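Local coordinates for chorismate mutase and shikimate 5-dehydrogenase fusion protein (Clostridium acetobutylicum, PDB 3FBT), which probably catalyses, through this shikimate dehydrogenase part of a fusion with chorismate mutase, the reversible NADPH-linked reduction of 3-dehydroshikimate to shikimate, at residues 89-94 / 102-107; 236-241 / 263-268. One frame throughout, in Å; residues are numbered along the deposited sequence.

Overall arrangement
From the N terminus the chain builds a mixed sheet, the substrate-binding domain, and its strand 91-94 turns back through strand 99-102. Contact 1 closes this short loop of seven residues where the second strand runs into helix 105-115, which leads on to the parallel Rossmann-type sheet. Much later, after the last strand of that sheet, 232-234, contact 2 closes a loop of 21 residues between helices 237-252 and 258-273. The two loops follow one another in series and neither encloses the other. Their centres lie about 18 Å apart, yet the contacts touch where D105 O packs against M239 CE, the start of helix 105-115 meeting helix 237-252.

Contact 1: 89-94 / 102-107; sequences VNTLKF and FNTDYI. With SO4 (sulfate ion), chain G.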
loop_
_atom_site.group_PDB
_atom_site.type_symbol
_atom_site.label_atom_id
_atom_site.label_comp_id
_atom_site.label_asym_id
_atom_site.label_seq_id
_atom_site.Cartn_x
_atom_site.Cartn_y
_atom_site.Cartn_z
ATOM N N VAL A 89 -17.457 2.388 -13.832
ATOM C CA VAL A 89 -16.358 1.451 -13.665
ATOM C C VAL A 89 -16.237 1.213 -12.213
ATOM O O VAL A 89 -16.204 2.185 -11.439
ATOM C CB VAL A 89 -15.055 2.066 -14.296
ATOM C CG1 VAL A 89 -13.821 1.446 -13.711
ATOM C CG2 VAL A 89 -15.117 1.868 -15.854
ATOM N N ASN A 90 -16.206 -0.044 -11.756
ATOM C CA ASN A 90 -15.871 -0.206 -10.319
ATOM C C ASN A 90 -14.562 -0.940 -10.096
ATOM O O ASN A 90 -14.248 -1.231 -8.958
ATOM C CB ASN A 90 -16.962 -0.971 -9.548
ATOM C CG ASN A 90 -16.926 -2.425 -9.879
ATOM O OD1 ASN A 90 -16.455 -2.770 -10.944
ATOM N ND2 ASN A 90 -17.381 -3.301 -8.974
ATOM N N THR A 91 -13.799 -1.256 -11.157
ATOM C CA THR A 91 -12.574 -2.072 -11.005
ATOM C C THR A 91 -11.468 -1.518 -11.954
ATOM O O THR A 91 -11.746 -1.273 -13.135
ATOM C CB THR A 91 -12.813 -3.554 -11.415
ATOM O OG1 THR A 91 -13.834 -4.148 -10.608
ATOM C CG2 THR A 91 -11.517 -4.398 -11.368
ATOM N N LEU A 92 -10.251 -1.303 -11.438
ATOM C CA LEU A 92 -9.169 -0.725 -12.220
ATOM C C LEU A 92 -8.005 -1.709 -12.266
ATOM O O LEU A 92 -7.637 -2.233 -11.260
ATOM C CB LEU A 92 -8.701 0.604 -11.658
ATOM C CG LEU A 92 -9.802 1.607 -11.274
ATOM C CD1 LEU A 92 -9.107 2.848 -10.765
ATOM C CD2 LEU A 92 -10.611 1.990 -12.499
ATOM N N LYS A 93 -7.531 -1.998 -13.461
ATOM C CA LYS A 93 -6.377 -2.863 -13.689
ATOM C C LYS A 93 -5.199 -1.981 -14.121
ATOM O O LYS A 93 -5.328 -1.144 -15.018
ATOM C CB LYS A 93 -6.669 -3.823 -14.826
ATOM C CG LYS A 93 -5.578 -4.954 -15.048
ATOM C CD LYS A 93 -5.943 -5.766 -16.358
ATOM C CE LYS A 93 -4.918 -6.891 -16.707
ATOM N NZ LYS A 93 -4.570 -7.603 -15.417
ATOM N N PHE A 94 -4.085 -2.124 -13.431
ATOM C CA PHE A 94 -2.907 -1.326 -13.740
ATOM C C PHE A 94 -2.039 -2.142 -14.650
ATOM O O PHE A 94 -1.816 -3.327 -14.408
ATOM C CB PHE A 94 -2.157 -1.006 -12.443
ATOM C CG PHE A 94 -2.903 -0.026 -11.583
ATOM C CD1 PHE A 94 -2.658 1.335 -11.696
ATOM C CD2 PHE A 94 -3.912 -0.458 -10.744
ATOM C CE1 PHE A 94 -3.335 2.269 -10.951
ATOM C CE2 PHE A 94 -4.643 0.472 -9.975
ATOM C CZ PHE A 94 -4.389 1.832 -10.066
ATOM N N PHE A 102 -13.065 -1.885 -15.642
ATOM C CA PHE A 102 -14.055 -2.943 -15.771
ATOM C C PHE A 102 -15.178 -2.669 -14.832
ATOM O O PHE A 102 -15.098 -1.787 -13.990
ATOM C CB PHE A 102 -13.434 -4.307 -15.412
ATOM C CG PHE A 102 -12.227 -4.632 -16.294
ATOM C CD1 PHE A 102 -12.354 -5.484 -17.361
ATOM C CD2 PHE A 102 -10.995 -3.982 -16.093
ATOM C CE1 PHE A 102 -11.231 -5.756 -18.206
ATOM C CE2 PHE A 102 -9.873 -4.264 -16.914
ATOM C CZ PHE A 102 -10.001 -5.145 -17.964
ATOM N N ASN A 103 -16.180 -3.526 -14.916
ATOM C CA ASN A 103 -17.292 -3.477 -14.037
ATOM C C ASN A 103 -17.613 -4.853 -13.600
ATOM O O ASN A 103 -18.157 -5.623 -14.372
ATOM C CB ASN A 103 -18.522 -2.879 -14.735
ATOM C CG ASN A 103 -19.621 -2.587 -13.734
ATOM O OD1 ASN A 103 -20.091 -3.477 -13.073
ATOM N ND2 ASN A 103 -19.929 -1.329 -13.538
ATOM N N THR A 104 -17.289 -5.184 -12.351
ATOM C CA THR A 104 -17.550 -6.526 -11.831
ATOM C C THR A 104 -18.799 -6.610 -10.915
ATOM O O THR A 104 -19.086 -7.666 -10.441
ATOM C CB THR A 104 -16.346 -7.006 -10.995
ATOM O OG1 THR A 104 -16.202 -6.086 -9.941
ATOM C CG2 THR A 104 -15.013 -7.009 -11.865
ATOM N N ASP A 105 -19.552 -5.515 -10.711
ATOM C CA ASP A 105 -20.942 -5.634 -10.183
ATOM C C ASP A 105 -21.842 -6.466 -11.122
ATOM O O ASP A 105 -22.651 -7.316 -10.660
ATOM C CB ASP A 105 -21.594 -4.254 -10.026
ATOM C CG ASP A 105 -20.931 -3.432 -8.912
ATOM O OD1 ASP A 105 -20.524 -4.061 -7.899
ATOM O OD2 ASP A 105 -20.753 -2.196 -9.073
ATOM N N TYR A 106 -21.745 -6.172 -12.407
ATOM C CA TYR A 106 -22.475 -6.916 -13.458
ATOM C C TYR A 106 -22.192 -8.412 -13.323
ATOM O O TYR A 106 -23.122 -9.269 -13.343
ATOM C CB TYR A 106 -21.995 -6.421 -14.818
ATOM C CG TYR A 106 -22.664 -7.110 -15.993
ATOM C CD1 TYR A 106 -23.740 -6.533 -16.615
ATOM C CD2 TYR A 106 -22.219 -8.367 -16.458
ATOM C CE1 TYR A 106 -24.387 -7.141 -17.695
ATOM C CE2 TYR A 106 -22.865 -9.022 -17.546
ATOM C CZ TYR A 106 -23.968 -8.393 -18.148
ATOM O OH TYR A 106 -24.646 -8.967 -19.239
ATOM N N ILE A 107 -20.905 -8.754 -13.115
ATOM C CA ILE A 107 -20.500 -10.176 -13.101
ATOM C C ILE A 107 -20.993 -10.774 -11.812
ATOM O O ILE A 107 -21.523 -11.879 -11.763
ATOM C CB ILE A 107 -18.968 -10.319 -13.176
ATOM C CG1 ILE A 107 -18.452 -9.630 -14.433
ATOM C CG2 ILE A 107 -18.579 -11.792 -13.196
ATOM C CD1 ILE A 107 -16.998 -9.986 -14.827
HETATM S S SO4 G . -16.573 -6.687 -17.204
HETATM O O1 SO4 G . -18.037 -6.808 -17.412
HETATM O O2 SO4 G . -16.266 -5.269 -17.056
HETATM O O3 SO4 G . -16.336 -7.522 -16.016
HETATM O O4 SO4 G . -15.717 -7.387 -18.184
#
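T91 and F102 form an antiparallel hydrogen-bonded pair, CA atoms 5.1 Å apart, with F102 N donating to T91 O at 2.9 Å. A classic beta bulge interrupts the pairing here: N90 and T91 both face F102, and F102 O takes a bond from T91 N and a weak one from N90 N. The hairpin belongs to the substrate-binding domain of the shikimate dehydrogenase fold and ends where the chain enters helix 105-115.

At the bulge, the side chain of N90 adds bonds of its own to T104 and shows how one amide can tie a strand to a turn. With CG lodged between the backbone N and the carbonyl carbon (chi1 74°), its amide swings across to T104, the two side chains crossing at about a right angle. OD1 accepts from T104 N at 2.9 Å in a fairly straight bond, 160° at the hydrogen, while T91 OG1 donates to the same oxygen from the opposite face of the amide. ND2 donates to T104 OG1 at 3.2 Å. Gripped at both ends, the amide can hardly flip. T104 OG1 is further bonded to S247 OG of helix 237-252. N90 and D105 are both predicted to bind shikimate, as is Q243 close to T104; the network probably helps position N90 near K69, the predicted proton acceptor.

Farther along the strand, K93 CB lies 3.8 Å from F102 CE2, while the lysine's amine turns away to I250 O and D253. N103 OD1 caps the helix by accepting from Y106 N. A sulfate, probably from the crystallisation liquor, receives a nearly straight bond from the backbone: N103 N to sulfate O2, 2.8 Å.

Contact 2: 236-241 / 263-268; sequences GLYMLV and EIFEVL
I264, the first residue of 263-268 to touch 236-241, sets its CB 4.1 Å from V241 CG1, the two side chains meeting at a slant. The pair illustrates how two successive helices that cross steeply can pack through apolar side chains: the axes of 237-241, which follows the N-cap G236, a predicted NADP(+) contact, and 263-268 approach to 9.6 Å, at 126° between their directions. I264 also rests on I27 of helix 19-31.

F265 comes next and gives the contact its largest share. Its CG stands anti to the backbone N (chi1 170°), which carries the ring over to the start of the opposing helix, between L237 and Y238. CE1 meets L237 CB at 3.7 Å, and CD1 lies 3.6 Å from Y238 CD1, which presents the edge of the tyrosine ring. The aromatic planes are inclined at 58°, with centroids 5.7 Å apart. V241 CG2 packs near F265 CA, where the CA atoms of the two segments are nearest.

A turn further on, L268 meets the CD1 branch of L237, its CB 4.1 Å away from that methyl and the side chains crossing at about a right angle; the CD2 branch is the one beside F265. L268 also packs on Y22, and both leucines lie beside residues predicted to bind shikimate, H19 for L268 and Y215 for L237.

Y238 OH makes a weak hydrogen bond to D262, just before 263-268, but none joins the segments themselves, so the grip of 263-268 on 237-241 rests on hydrophobic and aromatic contact.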
loop_
_atom_site.group_PDB
_atom_site.type_symbol
_atom_site.label_atom_id
_atom_site.label_comp_id
_atom_site.label_asym_id
_atom_site.label_seq_id
_atom_site.Cartn_x
_atom_site.Cartn_y
_atom_site.Cartn_z
ATOM N N GLY A 236 -27.694 -10.312 -0.857
ATOM C CA GLY A 236 -26.665 -10.043 -1.854
ATOM C C GLY A 236 -25.287 -10.569 -1.532
ATOM O O GLY A 236 -24.328 -10.099 -2.118
ATOM N N LEU A 237 -25.176 -11.500 -0.592
ATOM C CA LEU A 237 -23.864 -12.007 -0.174
ATOM C C LEU A 237 -23.070 -12.693 -1.283
ATOM O O LEU A 237 -21.876 -12.404 -1.486
ATOM C CB LEU A 237 -23.981 -12.885 1.052
ATOM C CG LEU A 237 -22.705 -13.316 1.747
ATOM C CD1 LEU A 237 -21.724 -12.105 1.960
ATOM C CD2 LEU A 237 -23.163 -13.917 3.084
ATOM N N TYR A 238 -23.736 -13.525 -2.075
ATOM C CA TYR A 238 -23.042 -14.186 -3.126
ATOM C C TYR A 238 -22.518 -13.185 -4.163
ATOM O O TYR A 238 -21.486 -13.394 -4.786
ATOM C CB TYR A 238 -23.928 -15.248 -3.777
ATOM C CG TYR A 238 -23.091 -16.285 -4.453
ATOM C CD1 TYR A 238 -22.445 -17.273 -3.710
ATOM C CD2 TYR A 238 -22.903 -16.248 -5.815
ATOM C CE1 TYR A 238 -21.609 -18.191 -4.333
ATOM C CE2 TYR A 238 -22.089 -17.186 -6.465
ATOM C CZ TYR A 238 -21.450 -18.144 -5.711
ATOM O OH TYR A 238 -20.645 -19.079 -6.376
ATOM N N MET A 239 -23.252 -12.100 -4.389
ATOM C CA MET A 239 -22.817 -11.099 -5.305
ATOM C C MET A 239 -21.538 -10.424 -4.756
ATOM O O MET A 239 -20.599 -10.270 -5.471
ATOM C CB MET A 239 -23.941 -10.046 -5.519
ATOM C CG MET A 239 -23.540 -8.872 -6.481
ATOM S SD MET A 239 -24.994 -7.751 -6.784
ATOM C CE MET A 239 -24.287 -6.443 -7.768
ATOM N N LEU A 240 -21.544 -9.991 -3.502
ATOM C CA LEU A 240 -20.385 -9.386 -2.901
ATOM C C LEU A 240 -19.160 -10.292 -3.036
ATOM O O LEU A 240 -18.093 -9.831 -3.422
ATOM C CB LEU A 240 -20.653 -9.118 -1.435
ATOM C CG LEU A 240 -19.534 -8.366 -0.688
ATOM C CD1 LEU A 240 -19.420 -6.893 -1.182
ATOM C CD2 LEU A 240 -19.918 -8.424 0.814
ATOM N N VAL A 241 -19.311 -11.584 -2.725
ATOM C CA VAL A 241 -18.194 -12.501 -2.764
ATOM C C VAL A 241 -17.769 -12.726 -4.138
ATOM O O VAL A 241 -16.566 -12.714 -4.418
ATOM C CB VAL A 241 -18.486 -13.830 -2.014
ATOM C CG1 VAL A 241 -17.390 -14.848 -2.287
ATOM C CG2 VAL A 241 -18.573 -13.510 -0.543
ATOM N N GLU A 263 -16.995 -21.247 -0.262
ATOM C CA GLU A 263 -16.262 -21.299 1.002
ATOM C C GLU A 263 -16.122 -19.915 1.661
ATOM O O GLU A 263 -16.466 -19.694 2.873
ATOM C CB GLU A 263 -14.905 -21.953 0.722
ATOM C CG GLU A 263 -14.042 -22.141 1.930
ATOM C CD GLU A 263 -12.704 -22.796 1.575
ATOM O OE1 GLU A 263 -11.948 -23.134 2.515
ATOM O OE2 GLU A 263 -12.394 -22.969 0.359
ATOM N N ILE A 264 -15.662 -18.942 0.879
ATOM C CA ILE A 264 -15.704 -17.593 1.416
ATOM C C ILE A 264 -17.141 -17.146 1.762
ATOM O O ILE A 264 -17.376 -16.489 2.769
ATOM C CB ILE A 264 -14.951 -16.593 0.512
ATOM C CG1 ILE A 264 -13.534 -17.173 0.244
ATOM C CG2 ILE A 264 -14.947 -15.255 1.168
ATOM C CD1 ILE A 264 -12.544 -16.229 -0.413
ATOM N N PHE A 265 -18.096 -17.556 0.946
ATOM C CA PHE A 265 -19.497 -17.220 1.185
ATOM C C PHE A 265 -19.995 -17.766 2.518
ATOM O O PHE A 265 -20.538 -17.014 3.356
ATOM C CB PHE A 265 -20.355 -17.745 0.037
ATOM C CG PHE A 265 -21.827 -17.669 0.305
ATOM C CD1 PHE A 265 -22.576 -16.581 -0.132
ATOM C CD2 PHE A 265 -22.466 -18.685 1.000
ATOM C CE1 PHE A 265 -23.957 -16.506 0.099
ATOM C CE2 PHE A 265 -23.857 -18.628 1.243
ATOM C CZ PHE A 265 -24.596 -17.535 0.779
ATOM N N GLU A 266 -19.790 -19.070 2.742
ATOM C CA GLU A 266 -20.184 -19.684 4.037
ATOM C C GLU A 266 -19.530 -19.032 5.210
ATOM O O GLU A 266 -20.227 -18.707 6.206
ATOM C CB GLU A 266 -19.973 -21.206 4.087
ATOM C CG GLU A 266 -21.265 -21.992 3.957
ATOM C CD GLU A 266 -21.591 -22.318 2.503
ATOM O OE1 GLU A 266 -20.685 -22.837 1.796
ATOM O OE2 GLU A 266 -22.742 -22.054 2.060
ATOM N N VAL A 267 -18.214 -18.806 5.118
ATOM C CA VAL A 267 -17.530 -18.071 6.194
ATOM C C VAL A 267 -18.139 -16.699 6.461
ATOM O O VAL A 267 -18.419 -16.355 7.627
ATOM C CB VAL A 267 -16.063 -17.788 5.927
ATOM C CG1 VAL A 267 -15.606 -16.734 6.889
ATOM C CG2 VAL A 267 -15.220 -19.031 6.048
ATOM N N LEU A 268 -18.296 -15.882 5.410
ATOM C CA LEU A 268 -18.860 -14.538 5.602
ATOM C C LEU A 268 -20.290 -14.591 6.119
ATOM O O LEU A 268 -20.666 -13.755 6.932
ATOM C CB LEU A 268 -18.819 -13.699 4.320
ATOM C CG LEU A 268 -17.716 -12.646 4.211
ATOM C CD1 LEU A 268 -18.010 -11.385 5.086
ATOM C CD2 LEU A 268 -16.299 -13.258 4.486
#